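Long-range contact in endo-1,4-beta-xylanase C (Paenibacillus barcinonensis, PDB 4XUR), which hydrolyses internal beta-1,4-xylosidic linkages of xylan, this chain being its xylan-binding module CBM22-2, in complex with xylotetraose: residues D85-E98 against E109-G121. Sequence-based numbering, arbitrary orientation.
Sequences DEGPATQVINGSLE and EYAMFASTTLNKG. With XYP (beta-D-xylopyranose), chain D; XYP (beta-D-xylopyranose), chain B; XYP (beta-D-xylopyranose), chain C.
G95 O takes two amide donors from the neighbouring strand: F113 N at 3.0 Å and, more weakly, A114 N at 3.3 Å. That classic beta bulge shifts the antiparallel register by one residue. F113, its CG set between backbone N and carbonyl carbon (chi1 69°), folds its ring back over G95, whose CA makes a CH-pi contact 4.1 Å from the ring centroid; a CB on G95 would run into the ring. L97 CD2 comes against F113 CD2 at 3.7 Å, the two side chains crossing at about a right angle.

On the sheet face that carries N94, M112 and S115, S115 OG donates to N94 OD1 (3.1 Å), while the M112 thioether lies against the N94 amide. Farther along, E98 runs beside Y110 and puts OE1 in plane at the ring edge, 3.7 Å from CE1; R29, R31 and R143 hold its carboxylate in salt bridges. One face of Y110 carries two xylose units, with CD2 3.3 Å from C5 of the chain D sugar. With an alanine in place of Y110, these sugars would probably lose their aromatic platform and E98 its flat neighbour. This is a bulged beta hairpin, ending in the aromatic-lined glycan-binding site of a beta-sandwich xylan-binding module.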
loop_
_atom_site.group_PDB
_atom_site.type_symbol
_atom_site.label_atom_id
_atom_site.label_comp_id
_atom_site.label_asym_id
_atom_site.label_seq_id
_atom_site.Cartn_x
_atom_site.Cartn_y
_atom_site.Cartn_z
ATOM N N ASP A 85 -9.223 5.737 11.791
ATOM C CA ASP A 85 -10.205 6.333 12.733
ATOM C C ASP A 85 -10.184 5.713 14.171
ATOM O O ASP A 85 -11.218 5.669 14.816
ATOM C CB ASP A 85 -11.621 6.323 12.105
ATOM C CG ASP A 85 -12.173 4.938 11.816
ATOM O OD1 ASP A 85 -11.737 3.931 12.457
ATOM O OD2 ASP A 85 -13.081 4.830 10.943
ATOM N N GLU A 86 -9.003 5.327 14.644
ATOM C CA GLU A 86 -8.777 5.035 16.064
ATOM C C GLU A 86 -7.337 5.257 16.495
ATOM O O GLU A 86 -6.413 5.150 15.709
ATOM C CB GLU A 86 -9.302 3.636 16.420
ATOM C CG GLU A 86 -8.513 2.481 15.888
ATOM C CD GLU A 86 -9.062 1.141 16.321
ATOM O OE1 GLU A 86 -10.244 0.837 16.018
ATOM O OE2 GLU A 86 -8.296 0.384 16.944
ATOM N N GLY A 87 -7.125 5.566 17.762
ATOM C CA GLY A 87 -5.780 5.697 18.294
ATOM C C GLY A 87 -5.277 7.149 18.375
ATOM O O GLY A 87 -6.023 8.029 18.811
ATOM N N PRO A 88 -4.040 7.420 17.914
ATOM C CA PRO A 88 -3.451 8.714 18.131
ATOM C C PRO A 88 -4.145 9.789 17.325
ATOM O O PRO A 88 -5.021 9.492 16.492
ATOM C CB PRO A 88 -2.011 8.550 17.627
ATOM C CG PRO A 88 -2.120 7.455 16.579
ATOM C CD PRO A 88 -3.159 6.521 17.147
ATOM N N ALA A 89 -3.757 11.020 17.587
ATOM C CA ALA A 89 -4.347 12.219 16.951
ATOM C C ALA A 89 -3.823 12.413 15.521
ATOM O O ALA A 89 -4.546 12.867 14.657
ATOM C CB ALA A 89 -3.979 13.452 17.814
ATOM N N THR A 90 -2.555 12.065 15.318
ATOM C CA THR A 90 -1.944 12.009 13.986
ATOM C C THR A 90 -1.111 10.728 13.830
ATOM O O THR A 90 -0.604 10.160 14.819
ATOM C CB THR A 90 -1.017 13.217 13.708
ATOM O OG1 THR A 90 0.203 13.105 14.463
ATOM C CG2 THR A 90 -1.731 14.487 14.008
ATOM N N GLN A 91 -0.908 10.290 12.557
ATOM C CA GLN A 91 -0.022 9.169 12.320
ATOM C C GLN A 91 0.492 9.249 10.827
ATOM O O GLN A 91 -0.269 9.583 9.958
ATOM C CB GLN A 91 -0.778 7.860 12.579
ATOM C CG GLN A 91 -0.045 6.558 12.216
ATOM C CD GLN A 91 1.209 6.342 13.029
ATOM O OE1 GLN A 91 1.138 6.302 14.260
ATOM N NE2 GLN A 91 2.362 6.180 12.360
ATOM N N VAL A 92 1.751 8.891 10.644
ATOM C CA VAL A 92 2.361 8.819 9.306
ATOM C C VAL A 92 1.922 7.515 8.653
ATOM O O VAL A 92 1.946 6.455 9.294
ATOM C CB VAL A 92 3.915 8.813 9.416
ATOM C CG1 VAL A 92 4.525 8.550 8.072
ATOM C CG2 VAL A 92 4.356 10.150 10.065
ATOM N N ILE A 93 1.584 7.573 7.377
ATOM C CA ILE A 93 1.413 6.319 6.586
ATOM C C ILE A 93 2.353 6.423 5.383
ATOM O O ILE A 93 2.485 7.467 4.806
ATOM C CB ILE A 93 -0.042 6.132 6.127
ATOM C CG1 ILE A 93 -0.925 5.741 7.305
ATOM C CG2 ILE A 93 -0.159 5.003 5.116
ATOM C CD1 ILE A 93 -0.755 4.311 7.803
ATOM N N ASN A 94 2.970 5.311 5.031
ATOM C CA ASN A 94 3.963 5.308 3.962
ATOM C C ASN A 94 3.389 4.532 2.801
ATOM O O ASN A 94 2.666 3.532 2.981
ATOM C CB ASN A 94 5.251 4.586 4.458
ATOM C CG ASN A 94 6.044 5.414 5.474
ATOM O OD1 ASN A 94 5.709 6.575 5.754
ATOM N ND2 ASN A 94 7.079 4.815 6.047
ATOM N N GLY A 95 3.678 4.979 1.589
ATOM C CA GLY A 95 3.517 4.084 0.408
ATOM C C GLY A 95 4.880 3.482 0.081
ATOM O O GLY A 95 5.883 4.198 0.026
ATOM N N SER A 96 4.908 2.159 -0.137
ATOM C CA SER A 96 6.154 1.421 -0.390
ATOM C C SER A 96 6.045 0.429 -1.539
ATOM O O SER A 96 4.948 0.057 -1.977
ATOM C CB SER A 96 6.591 0.717 0.866
ATOM O OG SER A 96 6.830 1.604 1.920
ATOM N N LEU A 97 7.209 -0.000 -2.026
ATOM C CA LEU A 97 7.329 -0.972 -3.040
ATOM C C LEU A 97 8.038 -2.164 -2.482
ATOM O O LEU A 97 9.104 -1.996 -1.901
ATOM C CB LEU A 97 8.089 -0.449 -4.273
ATOM C CG LEU A 97 7.575 0.827 -4.925
ATOM C CD1 LEU A 97 8.539 1.170 -6.043
ATOM C CD2 LEU A 97 6.149 0.679 -5.405
ATOM N N GLU A 98 7.532 -3.364 -2.784
ATOM C CA GLU A 98 8.309 -4.628 -2.557
ATOM C C GLU A 98 8.778 -5.164 -3.867
ATOM O O GLU A 98 7.954 -5.337 -4.776
ATOM C CB GLU A 98 7.401 -5.664 -1.857
ATOM C CG GLU A 98 8.027 -7.043 -1.779
ATOM C CD GLU A 98 7.086 -8.008 -0.997
ATOM O OE1 GLU A 98 6.793 -7.734 0.167
ATOM O OE2 GLU A 98 6.575 -8.955 -1.626
ATOM N N GLU A 109 13.529 -6.837 -1.754
ATOM C CA GLU A 109 13.884 -5.463 -1.490
ATOM C C GLU A 109 12.659 -4.618 -1.222
ATOM O O GLU A 109 11.587 -4.891 -1.763
ATOM C CB GLU A 109 14.456 -4.831 -2.792
ATOM C CG GLU A 109 15.883 -5.010 -2.991
ATOM C CD GLU A 109 16.331 -4.259 -4.255
ATOM O OE1 GLU A 109 15.925 -3.061 -4.466
ATOM O OE2 GLU A 109 17.025 -4.861 -4.992
ATOM N N TYR A 110 12.834 -3.543 -0.455
ATOM C CA TYR A 110 11.740 -2.624 -0.100
ATOM C C TYR A 110 12.218 -1.199 -0.202
ATOM O O TYR A 110 13.350 -0.883 0.204
ATOM C CB TYR A 110 11.209 -2.921 1.322
ATOM C CG TYR A 110 11.167 -4.457 1.634
ATOM C CD1 TYR A 110 10.070 -5.237 1.309
ATOM C CD2 TYR A 110 12.233 -5.094 2.309
ATOM C CE1 TYR A 110 10.048 -6.608 1.577
ATOM C CE2 TYR A 110 12.212 -6.428 2.585
ATOM C CZ TYR A 110 11.123 -7.197 2.231
ATOM O OH TYR A 110 11.129 -8.572 2.546
ATOM N N ALA A 111 11.346 -0.328 -0.650
ATOM C CA ALA A 111 11.608 1.125 -0.773
ATOM C C ALA A 111 10.334 1.888 -0.538
ATOM O O ALA A 111 9.304 1.547 -1.080
ATOM C CB ALA A 111 12.083 1.413 -2.129
ATOM N N MET A 112 10.422 2.944 0.293
ATOM C CA MET A 112 9.356 3.930 0.418
ATOM C C MET A 112 9.419 4.928 -0.727
ATOM O O MET A 112 10.447 5.573 -0.919
ATOM C CB MET A 112 9.498 4.697 1.745
ATOM C CG MET A 112 8.266 5.466 2.173
ATOM S SD MET A 112 8.704 6.798 3.317
ATOM C CE MET A 112 9.627 5.889 4.520
ATOM N N PHE A 113 8.315 5.100 -1.420
ATOM C CA PHE A 113 8.170 6.081 -2.429
ATOM C C PHE A 113 7.416 7.342 -1.986
ATOM O O PHE A 113 7.548 8.428 -2.660
ATOM C CB PHE A 113 7.530 5.467 -3.712
ATOM C CG PHE A 113 6.079 5.064 -3.557
ATOM C CD1 PHE A 113 5.050 6.001 -3.658
ATOM C CD2 PHE A 113 5.756 3.743 -3.335
ATOM C CE1 PHE A 113 3.718 5.594 -3.538
ATOM C CE2 PHE A 113 4.428 3.334 -3.231
ATOM C CZ PHE A 113 3.416 4.251 -3.360
ATOM N N ALA A 114 6.676 7.286 -0.901
ATOM C CA ALA A 114 6.001 8.450 -0.401
ATOM C C ALA A 114 5.475 8.235 1.027
ATOM O O ALA A 114 5.300 7.103 1.462
ATOM C CB ALA A 114 4.839 8.832 -1.314
ATOM N N SER A 115 5.216 9.364 1.699
ATOM C CA SER A 115 4.823 9.426 3.104
ATOM C C SER A 115 4.044 10.686 3.344
ATOM O O SER A 115 4.447 11.729 2.831
ATOM C CB SER A 115 6.062 9.477 3.966
ATOM O OG SER A 115 5.739 9.658 5.355
ATOM N N THR A 116 2.929 10.614 4.107
ATOM C CA THR A 116 2.190 11.787 4.543
ATOM C C THR A 116 1.722 11.571 5.990
ATOM O O THR A 116 1.591 10.425 6.436
ATOM C CB THR A 116 0.979 12.134 3.659
ATOM O OG1 THR A 116 -0.094 11.213 3.897
ATOM C CG2 THR A 116 1.290 12.091 2.202
ATOM N N THR A 117 1.506 12.693 6.712
ATOM C CA THR A 117 0.941 12.649 8.059
ATOM C C THR A 117 -0.600 12.813 7.975
ATOM O O THR A 117 -1.088 13.792 7.480
ATOM C CB THR A 117 1.564 13.783 8.971
ATOM O OG1 THR A 117 2.979 13.557 9.126
ATOM C CG2 THR A 117 0.932 13.738 10.386
ATOM N N LEU A 118 -1.315 11.839 8.484
ATOM C CA LEU A 118 -2.778 11.856 8.435
ATOM C C LEU A 118 -3.289 12.303 9.809
ATOM O O LEU A 118 -2.719 11.913 10.832
ATOM C CB LEU A 118 -3.330 10.514 8.115
ATOM C CG LEU A 118 -3.123 10.065 6.662
ATOM C CD1 LEU A 118 -1.783 9.379 6.574
ATOM C CD2 LEU A 118 -4.227 9.194 6.251
ATOM N N ASN A 119 -4.343 13.069 9.791
ATOM C CA ASN A 119 -5.131 13.375 11.016
ATOM C C ASN A 119 -6.204 12.317 11.198
ATOM O O ASN A 119 -6.882 11.921 10.238
ATOM C CB ASN A 119 -5.760 14.754 10.866
ATOM C CG ASN A 119 -4.706 15.848 10.610
ATOM O OD1 ASN A 119 -4.702 16.482 9.535
ATOM N ND2 ASN A 119 -3.810 16.029 11.538
ATOM N N LYS A 120 -6.378 11.856 12.440
ATOM C CA LYS A 120 -7.433 10.887 12.794
ATOM C C LYS A 120 -8.742 11.243 12.086
ATOM O O LYS A 120 -9.214 12.370 12.151
ATOM C CB LYS A 120 -7.623 10.901 14.332
ATOM C CG LYS A 120 -8.594 9.878 14.856
ATOM C CD LYS A 120 -8.494 9.753 16.387
ATOM C CE LYS A 120 -9.790 9.286 16.994
ATOM N NZ LYS A 120 -9.529 8.696 18.342
ATOM N N GLY A 121 -9.284 10.291 11.335
ATOM C CA GLY A 121 -10.567 10.450 10.638
ATOM C C GLY A 121 -10.645 11.143 9.275
ATOM O O GLY A 121 -11.700 11.136 8.659
HETATM C C1 XYP D . 10.202 -4.001 5.498
HETATM C C2 XYP D . 9.479 -2.664 5.663
HETATM C C3 XYP D . 10.089 -1.572 4.792
HETATM C C4 XYP D . 11.622 -1.540 4.998
HETATM C C5 XYP D . 12.231 -2.940 4.870
HETATM O O2 XYP D . 8.123 -2.812 5.262
HETATM O O3 XYP D . 9.557 -0.311 5.116
HETATM O O4 XYP D . 12.164 -0.674 3.975
HETATM O O5 XYP D . 11.628 -3.819 5.796
HETATM C C1 XYP B . 8.767 -8.927 5.980
HETATM C C2 XYP B . 10.018 -8.620 6.743
HETATM C C3 XYP B . 10.091 -7.185 7.169
HETATM C C4 XYP B . 9.834 -6.278 5.949
HETATM C C5 XYP B . 8.569 -6.696 5.216
HETATM O O2 XYP B . 10.078 -9.492 7.928
HETATM O O3 XYP B . 11.372 -6.868 7.699
HETATM O O4 XYP B . 9.689 -4.962 6.393
HETATM O O5 XYP B . 8.663 -8.052 4.816
HETATM C C1 XYP C . 13.449 -0.108 4.372
HETATM C C2 XYP C . 14.183 0.417 3.134
HETATM C C3 XYP C . 15.392 1.178 3.557
HETATM C C4 XYP C . 15.088 2.213 4.646
HETATM C C5 XYP C . 14.295 1.554 5.791
HETATM O O2 XYP C . 14.543 -0.668 2.309
HETATM O O3 XYP C . 15.935 1.872 2.415
HETATM O O4 XYP C . 16.299 2.753 5.155
HETATM O O5 XYP C . 13.123 0.970 5.313
#